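Local structure of factor essential for expression of methicillin resistance (Staphylococcus aureus, 1LRZ) at residues E36-H41 / T59-M64; K68-N73 / K98-L103; Y104-P109 / D396-I401. The protein adds the second and third glycines of the pentaglycine bridge of staphylococcal peptidoglycan, using glycyl-tRNA as donor. All blocks are in the same frame, centred on the assembly; numbering follows the deposited sequence.

Interaction 1 (E36-H41 / T59-M64); sequences EGYETH and TAVPVM
Glu39 and Ala60 form an antiparallel hydrogen-bonded pair and Thr40 and Thr59 the non-hydrogen-bonded pair beside it; the axes of the short segments 39-41 and 59-63 approach to 4.8 Å, their directions 151° apart. Ala60 N donates to Glu39 O over 2.9 Å, and the same oxygen takes a CA-H contact from Thr59. The return bond is replaced by a water, which accepts from Glu39 N and donates to Ala60 O, so the two strands begin to part here and a solvent molecule is wedged between them.

On the face of Glu39 and Ala60, the glutamate has CG anti to the backbone N (chi1 -179°), so that its straight chain lies along the small alanine, CD 4.0 Å from Ala60 CB, and carries the carboxylate to a salt bridge with Lys68 of the next strand. Thr40 and Thr59 lie side by side on the other face, Thr40 OG1 being 4.2 Å from Thr59 CG2. That hydroxyl turns back to donate to Tyr38 O over 3.1 Å, coming from above the carbonyl plane, while the Thr59 hydroxyl lies close to the Asn73 side chain. Before the strand, the Tyr38 ring runs alongside Val61 and meets its CG2 obliquely, 3.8 Å from Tyr38 CD2; Lys33 makes a cation-pi contact with the same ring.

Gly37, with positive phi, is the C' residue of a Schellman motif that ends helix 27-35 and turns the chain into strand 39-46. The pairing is the open end of a beta hairpin, strands 39-46 and 52-63, within a mixed sheet.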
loop_
_atom_site.group_PDB
_atom_site.type_symbol
_atom_site.label_atom_id
_atom_site.label_comp_id
_atom_site.label_asym_id
_atom_site.label_seq_id
_atom_site.Cartn_x
_atom_site.Cartn_y
_atom_site.Cartn_z
ATOM N N GLU A 36 10.426 -17.092 11.494
ATOM C CA GLU A 36 9.524 -17.029 12.630
ATOM C C GLU A 36 9.122 -18.425 13.099
ATOM O O GLU A 36 8.272 -18.570 13.969
ATOM C CB GLU A 36 8.286 -16.192 12.297
ATOM C CG GLU A 36 8.629 -14.743 11.945
ATOM C CD GLU A 36 7.405 -13.858 11.754
ATOM O OE1 GLU A 36 6.374 -14.359 11.254
ATOM O OE2 GLU A 36 7.477 -12.653 12.090
ATOM N N GLY A 37 9.733 -19.449 12.515
ATOM C CA GLY A 37 9.443 -20.811 12.938
ATOM C C GLY A 37 8.226 -21.516 12.370
ATOM O O GLY A 37 7.828 -22.567 12.879
ATOM N N TYR A 38 7.621 -20.965 11.325
ATOM C CA TYR A 38 6.460 -21.628 10.739
ATOM C C TYR A 38 6.886 -22.767 9.825
ATOM O O TYR A 38 7.939 -22.701 9.187
ATOM C CB TYR A 38 5.620 -20.663 9.887
ATOM C CG TYR A 38 4.862 -19.619 10.662
ATOM C CD1 TYR A 38 5.484 -18.449 11.079
ATOM C CD2 TYR A 38 3.524 -19.813 10.991
ATOM C CE1 TYR A 38 4.795 -17.490 11.810
ATOM C CE2 TYR A 38 2.819 -18.863 11.721
ATOM C CZ TYR A 38 3.463 -17.702 12.130
ATOM O OH TYR A 38 2.781 -16.758 12.866
ATOM N N GLU A 39 6.067 -23.812 9.775
ATOM C CA GLU A 39 6.315 -24.901 8.853
ATOM C C GLU A 39 5.911 -24.224 7.538
ATOM O O GLU A 39 4.775 -23.754 7.402
ATOM C CB GLU A 39 5.382 -26.076 9.131
ATOM C CG GLU A 39 5.618 -27.258 8.196
ATOM C CD GLU A 39 4.699 -28.425 8.493
ATOM O OE1 GLU A 39 4.502 -28.714 9.697
ATOM O OE2 GLU A 39 4.181 -29.054 7.537
ATOM N N THR A 40 6.825 -24.169 6.576
ATOM C CA THR A 40 6.536 -23.493 5.316
ATOM C C THR A 40 6.764 -24.367 4.092
ATOM O O THR A 40 7.787 -25.045 3.981
ATOM C CB THR A 40 7.391 -22.207 5.204
ATOM O OG1 THR A 40 7.318 -21.487 6.444
ATOM C CG2 THR A 40 6.871 -21.303 4.089
ATOM N N HIS A 41 5.796 -24.346 3.178
ATOM C CA HIS A 41 5.866 -25.135 1.949
ATOM C C HIS A 41 5.778 -24.272 0.695
ATOM O O HIS A 41 5.049 -23.267 0.658
ATOM C CB HIS A 41 4.717 -26.140 1.869
ATOM C CG HIS A 41 4.693 -27.148 2.975
ATOM N ND1 HIS A 41 4.530 -26.799 4.300
ATOM C CD2 HIS A 41 4.715 -28.500 2.944
ATOM C CE1 HIS A 41 4.445 -27.894 5.034
ATOM N NE2 HIS A 41 4.552 -28.940 4.235
ATOM N N THR A 59 1.728 -22.047 4.646
ATOM C CA THR A 59 2.271 -22.107 5.991
ATOM C C THR A 59 1.352 -23.045 6.764
ATOM O O THR A 59 0.152 -23.124 6.494
ATOM C CB THR A 59 2.319 -20.728 6.696
ATOM O OG1 THR A 59 1.058 -20.062 6.544
ATOM C CG2 THR A 59 3.463 -19.875 6.131
ATOM N N ALA A 60 1.923 -23.771 7.712
ATOM C CA ALA A 60 1.150 -24.715 8.502
ATOM C C ALA A 60 1.440 -24.509 9.974
ATOM O O ALA A 60 2.576 -24.242 10.362
ATOM C CB ALA A 60 1.496 -26.141 8.086
ATOM N N VAL A 61 0.394 -24.625 10.781
ATOM C CA VAL A 61 0.483 -24.470 12.226
ATOM C C VAL A 61 -0.212 -25.669 12.899
ATOM O O VAL A 61 -1.279 -26.105 12.462
ATOM C CB VAL A 61 -0.202 -23.144 12.660
ATOM C CG1 VAL A 61 -0.592 -23.195 14.116
ATOM C CG2 VAL A 61 0.753 -21.965 12.411
ATOM N N PRO A 62 0.392 -26.225 13.962
ATOM C CA PRO A 62 -0.219 -27.368 14.648
ATOM C C PRO A 62 -1.543 -27.035 15.328
ATOM O O PRO A 62 -1.673 -26.001 15.978
ATOM C CB PRO A 62 0.864 -27.799 15.642
ATOM C CG PRO A 62 1.619 -26.539 15.900
ATOM C CD PRO A 62 1.711 -25.908 14.531
ATOM N N VAL A 63 -2.532 -27.902 15.136
ATOM C CA VAL A 63 -3.840 -27.742 15.756
ATOM C C VAL A 63 -4.373 -29.121 16.126
ATOM O O VAL A 63 -4.059 -30.121 15.469
ATOM C CB VAL A 63 -4.870 -27.059 14.812
ATOM C CG1 VAL A 63 -4.420 -25.638 14.498
ATOM C CG2 VAL A 63 -5.033 -27.882 13.521
ATOM N N MET A 64 -5.180 -29.164 17.183
ATOM C CA MET A 64 -5.768 -30.405 17.653
ATOM C C MET A 64 -4.756 -31.557 17.836
ATOM O O MET A 64 -4.978 -32.690 17.383
ATOM C CB MET A 64 -6.917 -30.811 16.722
ATOM C CG MET A 64 -8.049 -29.761 16.670
ATOM S SD MET A 64 -8.864 -29.444 18.288
ATOM C CE MET A 64 -9.973 -30.796 18.282
HETATM O O HOH W 1 4.485 -24.146 12.130
#

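Interaction 2 (K68-N73 / K98-L103); sequences KYFYSN and KKHRCL
Lys68 and Cys102 pair in parallel with their CA atoms 4.6 Å apart, and Lys68 bonds to the residues flanking Cys102. Leu103 N gives a nearly straight bond to Lys68 O (2.8 Å, 174° at the hydrogen), whereas Lys68 N reaches Arg101 O by a bent, weak one. Cys102 CA adds a CA-H contact to Lys68 O. The lysine side chain, extended beyond CG, runs past the His100 carbonyl oxygen, with Lys68 CD 3.2 Å from His100 O, its ammonium group being held by Glu39.

This is where the two strands of a beta-alpha-beta unit come together: strand 67-78, helix 83-98 and strand 102-107, the last entering the sheet parallel to the first. Phe70 reaches from strand 67-78 to both His100 and Cys102. Phe70 CZ comes within 3.7 Å of His100 CB, and Phe70 CD1 lies equally close, 3.7 Å, to Cys102 CB, both approached obliquely. Cys102 SG is swung anti to the backbone N (chi1 177°), which brings the sulfur obliquely to the ring in a Cys sulfur-aromatic contact, 5.0 Å from the Phe70 centroid and 61° off its normal. The His41 ring meets both the Phe70 and the His100 ring edge-to-face.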
loop_
_atom_site.group_PDB
_atom_site.type_symbol
_atom_site.label_atom_id
_atom_site.label_comp_id
_atom_site.label_asym_id
_atom_site.label_seq_id
_atom_site.Cartn_x
_atom_site.Cartn_y
_atom_site.Cartn_z
ATOM N N LYS A 68 -2.730 -30.183 11.430
ATOM C CA LYS A 68 -2.195 -28.890 11.030
ATOM C C LYS A 68 -3.207 -28.038 10.286
ATOM O O LYS A 68 -4.033 -28.541 9.514
ATOM C CB LYS A 68 -0.969 -29.087 10.134
ATOM C CG LYS A 68 0.224 -29.697 10.843
ATOM C CD LYS A 68 1.253 -30.128 9.837
ATOM C CE LYS A 68 2.415 -30.856 10.489
ATOM N NZ LYS A 68 3.334 -31.345 9.422
ATOM N N TYR A 69 -3.125 -26.739 10.537
ATOM C CA TYR A 69 -3.960 -25.754 9.878
ATOM C C TYR A 69 -3.095 -25.226 8.732
ATOM O O TYR A 69 -2.035 -24.649 8.974
ATOM C CB TYR A 69 -4.299 -24.625 10.855
ATOM C CG TYR A 69 -4.669 -23.323 10.189
ATOM C CD1 TYR A 69 -5.719 -23.255 9.286
ATOM C CD2 TYR A 69 -3.956 -22.154 10.462
ATOM C CE1 TYR A 69 -6.061 -22.058 8.665
ATOM C CE2 TYR A 69 -4.285 -20.942 9.844
ATOM C CZ TYR A 69 -5.342 -20.904 8.947
ATOM O OH TYR A 69 -5.674 -19.716 8.330
ATOM N N PHE A 70 -3.519 -25.467 7.492
ATOM C CA PHE A 70 -2.779 -24.982 6.323
ATOM C C PHE A 70 -3.437 -23.703 5.777
ATOM O O PHE A 70 -4.663 -23.638 5.624
ATOM C CB PHE A 70 -2.729 -26.056 5.223
ATOM C CG PHE A 70 -1.532 -26.973 5.318
ATOM C CD1 PHE A 70 -1.512 -28.026 6.228
ATOM C CD2 PHE A 70 -0.424 -26.783 4.487
ATOM C CE1 PHE A 70 -0.398 -28.884 6.311
ATOM C CE2 PHE A 70 0.687 -27.627 4.561
ATOM C CZ PHE A 70 0.700 -28.684 5.474
ATOM N N TYR A 71 -2.606 -22.700 5.484
ATOM C CA TYR A 71 -3.055 -21.398 4.971
ATOM C C TYR A 71 -2.309 -21.051 3.664
ATOM O O TYR A 71 -1.080 -21.178 3.600
ATOM C CB TYR A 71 -2.804 -20.328 6.052
ATOM C CG TYR A 71 -3.113 -18.904 5.622
ATOM C CD1 TYR A 71 -4.353 -18.574 5.070
ATOM C CD2 TYR A 71 -2.158 -17.889 5.758
ATOM C CE1 TYR A 71 -4.632 -17.272 4.653
ATOM C CE2 TYR A 71 -2.426 -16.584 5.345
ATOM C CZ TYR A 71 -3.661 -16.284 4.792
ATOM O OH TYR A 71 -3.919 -15.009 4.348
ATOM N N SER A 72 -3.040 -20.622 2.627
ATOM C CA SER A 72 -2.419 -20.300 1.333
ATOM C C SER A 72 -1.771 -18.917 1.189
ATOM O O SER A 72 -1.265 -18.577 0.118
ATOM C CB SER A 72 -3.429 -20.491 0.195
ATOM O OG SER A 72 -4.447 -19.503 0.247
ATOM N N ASN A 73 -1.812 -18.107 2.242
ATOM C CA ASN A 73 -1.175 -16.795 2.208
ATOM C C ASN A 73 -1.464 -15.924 0.974
ATOM O O ASN A 73 -0.533 -15.442 0.327
ATOM C CB ASN A 73 0.347 -16.965 2.340
ATOM C CG ASN A 73 0.753 -17.637 3.652
ATOM O OD1 ASN A 73 0.612 -18.858 3.814
ATOM N ND2 ASN A 73 1.250 -16.846 4.594
ATOM N N LYS A 98 -3.158 -33.460 2.549
ATOM C CA LYS A 98 -3.591 -34.680 3.233
ATOM C C LYS A 98 -2.390 -35.557 3.552
ATOM O O LYS A 98 -2.475 -36.480 4.361
ATOM C CB LYS A 98 -4.593 -35.461 2.386
ATOM C CG LYS A 98 -5.953 -34.789 2.277
ATOM C CD LYS A 98 -6.871 -35.513 1.295
ATOM C CE LYS A 98 -8.201 -34.767 1.154
ATOM N NZ LYS A 98 -9.142 -35.441 0.221
ATOM N N LYS A 99 -1.266 -35.270 2.903
ATOM C CA LYS A 99 -0.036 -36.011 3.149
ATOM C C LYS A 99 0.657 -35.419 4.368
ATOM O O LYS A 99 1.597 -35.997 4.898
ATOM C CB LYS A 99 0.921 -35.888 1.960
ATOM C CG LYS A 99 0.537 -36.712 0.750
ATOM C CD LYS A 99 1.492 -36.457 -0.415
ATOM C CE LYS A 99 0.972 -37.133 -1.677
ATOM N NZ LYS A 99 1.839 -36.865 -2.859
ATOM N N HIS A 100 0.200 -34.254 4.809
ATOM C CA HIS A 100 0.844 -33.601 5.935
ATOM C C HIS A 100 -0.053 -33.365 7.139
ATOM O O HIS A 100 0.082 -32.359 7.837
ATOM C CB HIS A 100 1.470 -32.293 5.461
ATOM C CG HIS A 100 2.535 -32.483 4.422
ATOM N ND1 HIS A 100 3.841 -32.792 4.740
ATOM C CD2 HIS A 100 2.482 -32.422 3.068
ATOM C CE1 HIS A 100 4.546 -32.909 3.629
ATOM N NE2 HIS A 100 3.745 -32.688 2.600
ATOM N N ARG A 101 -0.963 -34.308 7.365
ATOM C CA ARG A 101 -1.872 -34.288 8.512
ATOM C C ARG A 101 -2.669 -32.992 8.646
ATOM O O ARG A 101 -2.847 -32.454 9.744
ATOM C CB ARG A 101 -1.070 -34.552 9.800
ATOM C CG ARG A 101 -0.285 -35.880 9.771
ATOM C CD ARG A 101 0.461 -36.204 11.083
ATOM N NE ARG A 101 1.019 -37.556 11.027
ATOM C CZ ARG A 101 1.528 -38.217 12.064
ATOM N NH1 ARG A 101 2.008 -39.448 11.893
ATOM N NH2 ARG A 101 1.564 -37.654 13.271
ATOM N N CYS A 102 -3.162 -32.496 7.520
ATOM C CA CYS A 102 -3.937 -31.278 7.545
ATOM C C CYS A 102 -5.309 -31.546 8.146
ATOM O O CYS A 102 -5.933 -32.571 7.856
ATOM C CB CYS A 102 -4.089 -30.734 6.123
ATOM S SG CYS A 102 -5.113 -29.255 6.017
ATOM N N LEU A 103 -5.769 -30.630 8.994
ATOM C CA LEU A 103 -7.091 -30.729 9.599
ATOM C C LEU A 103 -8.055 -29.964 8.692
ATOM O O LEU A 103 -9.172 -30.414 8.432
ATOM C CB LEU A 103 -7.109 -30.096 10.994
ATOM C CG LEU A 103 -8.512 -29.963 11.596
ATOM C CD1 LEU A 103 -9.207 -31.326 11.638
ATOM C CD2 LEU A 103 -8.403 -29.372 13.001
#

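Interaction 3 (Y104-P109 / D396-I401); sequences YLHIDP and DFIKPI
The His106 ring receives Asp396 at its edge: Asp396 OD2 accepts from His106 NE2 over 2.7 Å, only 4° out of the ring plane, through the lone pair directed away from the other carboxylate oxygen. Ring and carboxylate planes are turned 39° apart. Phe397 O also lies at the imidazole edge, while Ile398 CG1 approaches obliquely; the Phe397 ring has Ile107 O at its edge and Pro109 CD at an oblique 4.4 Å from Phe397 CD1.

These groups belong to, or lie at the end of, an antiparallel strand pair, 104-107 with 397-400, which joins the C-terminal part of the chain to the sheet of its N-terminal part. The axes of the two short segments approach to 4.6 Å. Leu105 and Lys399 exchange two backbone bonds, as do Ile107 and Phe397, and CA-H contacts from Tyr104, His106, Asp396 and Ile398 add to them.

On the face of Tyr104 and His106, the tyrosine ring runs alongside Ile398, with Tyr104 CD1 3.8 Å from Ile398 CG2. On the face of Leu105 and Ile107, Ile107 CG1 sits between the backbone N and the carbonyl carbon (chi1 62°), a position that brings it against Phe397 CB, 3.6 Å away; helices 83-98 and 130-137 contact this face.

His106 is gripped at both nitrogens, since ND1 pairs with the Tyr69 hydroxyl, which fixes the ring's rotation, and Asp396 OD1 bonds to His146. Asp108 OD1, also bonded to the Tyr71 hydroxyl, lies 4.2 Å from Asp396 OD2, and a single water donates to both of those oxygens.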
loop_
_atom_site.group_PDB
_atom_site.type_symbol
_atom_site.label_atom_id
_atom_site.label_comp_id
_atom_site.label_asym_id
_atom_site.label_seq_id
_atom_site.Cartn_x
_atom_site.Cartn_y
_atom_site.Cartn_z
ATOM N N TYR A 104 -7.628 -28.782 8.251
ATOM C CA TYR A 104 -8.413 -27.967 7.328
ATOM C C TYR A 104 -7.501 -27.023 6.560
ATOM O O TYR A 104 -6.493 -26.554 7.089
ATOM C CB TYR A 104 -9.532 -27.191 8.045
ATOM C CG TYR A 104 -9.103 -26.054 8.941
ATOM C CD1 TYR A 104 -9.346 -24.725 8.582
ATOM C CD2 TYR A 104 -8.527 -26.305 10.175
ATOM C CE1 TYR A 104 -9.030 -23.670 9.454
ATOM C CE2 TYR A 104 -8.201 -25.270 11.053
ATOM C CZ TYR A 104 -8.457 -23.955 10.688
ATOM O OH TYR A 104 -8.139 -22.947 11.565
ATOM N N LEU A 105 -7.854 -26.791 5.298
ATOM C CA LEU A 105 -7.093 -25.944 4.388
ATOM C C LEU A 105 -7.857 -24.647 4.135
ATOM O O LEU A 105 -9.015 -24.664 3.707
ATOM C CB LEU A 105 -6.856 -26.691 3.075
ATOM C CG LEU A 105 -6.332 -25.913 1.862
ATOM C CD1 LEU A 105 -4.999 -25.255 2.186
ATOM C CD2 LEU A 105 -6.196 -26.877 0.687
ATOM N N HIS A 106 -7.187 -23.532 4.403
ATOM C CA HIS A 106 -7.759 -22.202 4.264
ATOM C C HIS A 106 -7.098 -21.439 3.102
ATOM O O HIS A 106 -5.882 -21.229 3.105
ATOM C CB HIS A 106 -7.545 -21.455 5.592
ATOM C CG HIS A 106 -7.960 -20.018 5.572
ATOM N ND1 HIS A 106 -7.572 -19.127 6.553
ATOM C CD2 HIS A 106 -8.713 -19.312 4.697
ATOM C CE1 HIS A 106 -8.070 -17.932 6.278
ATOM N NE2 HIS A 106 -8.765 -18.020 5.156
ATOM N N ILE A 107 -7.890 -21.050 2.104
ATOM C CA ILE A 107 -7.359 -20.291 0.970
ATOM C C ILE A 107 -8.046 -18.921 0.840
ATOM O O ILE A 107 -9.243 -18.779 1.113
ATOM C CB ILE A 107 -7.530 -21.042 -0.372
ATOM C CG1 ILE A 107 -9.018 -21.261 -0.657
ATOM C CG2 ILE A 107 -6.786 -22.394 -0.323
ATOM C CD1 ILE A 107 -9.320 -21.713 -2.081
ATOM N N ASP A 108 -7.274 -17.915 0.437
ATOM C CA ASP A 108 -7.795 -16.566 0.238
ATOM C C ASP A 108 -7.087 -15.978 -0.989
ATOM O O ASP A 108 -6.271 -15.059 -0.892
ATOM C CB ASP A 108 -7.600 -15.701 1.510
ATOM C CG ASP A 108 -6.148 -15.604 1.973
ATOM O OD1 ASP A 108 -5.884 -14.792 2.880
ATOM O OD2 ASP A 108 -5.269 -16.317 1.457
ATOM N N PRO A 109 -7.400 -16.527 -2.178
ATOM C CA PRO A 109 -6.811 -16.097 -3.448
ATOM C C PRO A 109 -6.980 -14.616 -3.753
ATOM O O PRO A 109 -8.032 -14.020 -3.501
ATOM C CB PRO A 109 -7.496 -17.000 -4.479
ATOM C CG PRO A 109 -8.820 -17.242 -3.879
ATOM C CD PRO A 109 -8.513 -17.464 -2.410
ATOM N N ASP A 396 -12.571 -15.773 1.347
ATOM C CA ASP A 396 -11.985 -16.975 1.939
ATOM C C ASP A 396 -12.754 -18.272 1.756
ATOM O O ASP A 396 -13.981 -18.294 1.805
ATOM C CB ASP A 396 -11.791 -16.747 3.429
ATOM C CG ASP A 396 -10.963 -15.524 3.716
ATOM O OD1 ASP A 396 -11.475 -14.396 3.512
ATOM O OD2 ASP A 396 -9.799 -15.697 4.136
ATOM N N PHE A 397 -12.013 -19.359 1.561
ATOM C CA PHE A 397 -12.610 -20.677 1.398
ATOM C C PHE A 397 -11.879 -21.663 2.306
ATOM O O PHE A 397 -10.643 -21.664 2.404
ATOM C CB PHE A 397 -12.523 -21.155 -0.056
ATOM C CG PHE A 397 -13.138 -20.205 -1.050
ATOM C CD1 PHE A 397 -12.473 -19.034 -1.417
ATOM C CD2 PHE A 397 -14.372 -20.489 -1.636
ATOM C CE1 PHE A 397 -13.024 -18.162 -2.356
ATOM C CE2 PHE A 397 -14.931 -19.619 -2.579
ATOM C CZ PHE A 397 -14.250 -18.452 -2.941
ATOM N N ILE A 398 -12.654 -22.517 2.962
ATOM C CA ILE A 398 -12.099 -23.493 3.881
ATOM C C ILE A 398 -12.528 -24.899 3.497
ATOM O O ILE A 398 -13.704 -25.154 3.254
ATOM C CB ILE A 398 -12.563 -23.176 5.319
ATOM C CG1 ILE A 398 -11.852 -21.911 5.808
ATOM C CG2 ILE A 398 -12.305 -24.364 6.245
ATOM C CD1 ILE A 398 -12.404 -21.359 7.101
ATOM N N LYS A 399 -11.563 -25.805 3.406
ATOM C CA LYS A 399 -11.879 -27.182 3.091
ATOM C C LYS A 399 -11.473 -28.042 4.275
ATOM O O LYS A 399 -10.283 -28.247 4.537
ATOM C CB LYS A 399 -11.151 -27.675 1.847
ATOM C CG LYS A 399 -11.469 -29.144 1.573
ATOM C CD LYS A 399 -10.797 -29.683 0.334
ATOM C CE LYS A 399 -11.285 -31.097 0.049
ATOM N NZ LYS A 399 -10.770 -31.587 -1.248
ATOM N N PRO A 400 -12.459 -28.532 5.032
ATOM C CA PRO A 400 -12.174 -29.380 6.195
ATOM C C PRO A 400 -11.660 -30.719 5.676
ATOM O O PRO A 400 -12.272 -31.292 4.775
ATOM C CB PRO A 400 -13.542 -29.532 6.857
ATOM C CG PRO A 400 -14.299 -28.324 6.402
ATOM C CD PRO A 400 -13.892 -28.206 4.958
ATOM N N ILE A 401 -10.548 -31.213 6.220
ATOM C CA ILE A 401 -10.009 -32.504 5.786
ATOM C C ILE A 401 -10.563 -33.644 6.652
ATOM O O ILE A 401 -10.896 -34.715 6.141
ATOM C CB ILE A 401 -8.474 -32.511 5.832
ATOM C CG1 ILE A 401 -7.928 -31.411 4.908
ATOM C CG2 ILE A 401 -7.952 -33.885 5.410
ATOM C CD1 ILE A 401 -8.340 -31.568 3.460
HETATM O O HOH W 2 -7.794 -14.321 4.667
#

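Overall arrangement
The three contacts lie in series along one mixed sheet, on the same side of the chain's centre. Interaction 1 closes the open end of the hairpin of strands 39-46 and 52-63; strand 67-78 follows antiparallel, interaction 2 adds strand 102-107 in parallel by way of helix 83-98, and interaction 3 brings back strand 397-400 from nearly 290 residues later. Centres of interactions 1 and 2 are about 8 Å apart, those of 2 and 3 about 9 Å, and those of 1 and 3 about 15 Å. Met64 packs on Leu103 between interactions 1 and 2. Hydroxyls of Tyr69 and Tyr71 link interaction 2 to His106 and Asp108. A strand near the C-terminus thus enters a sheet built mostly from the N-terminal part.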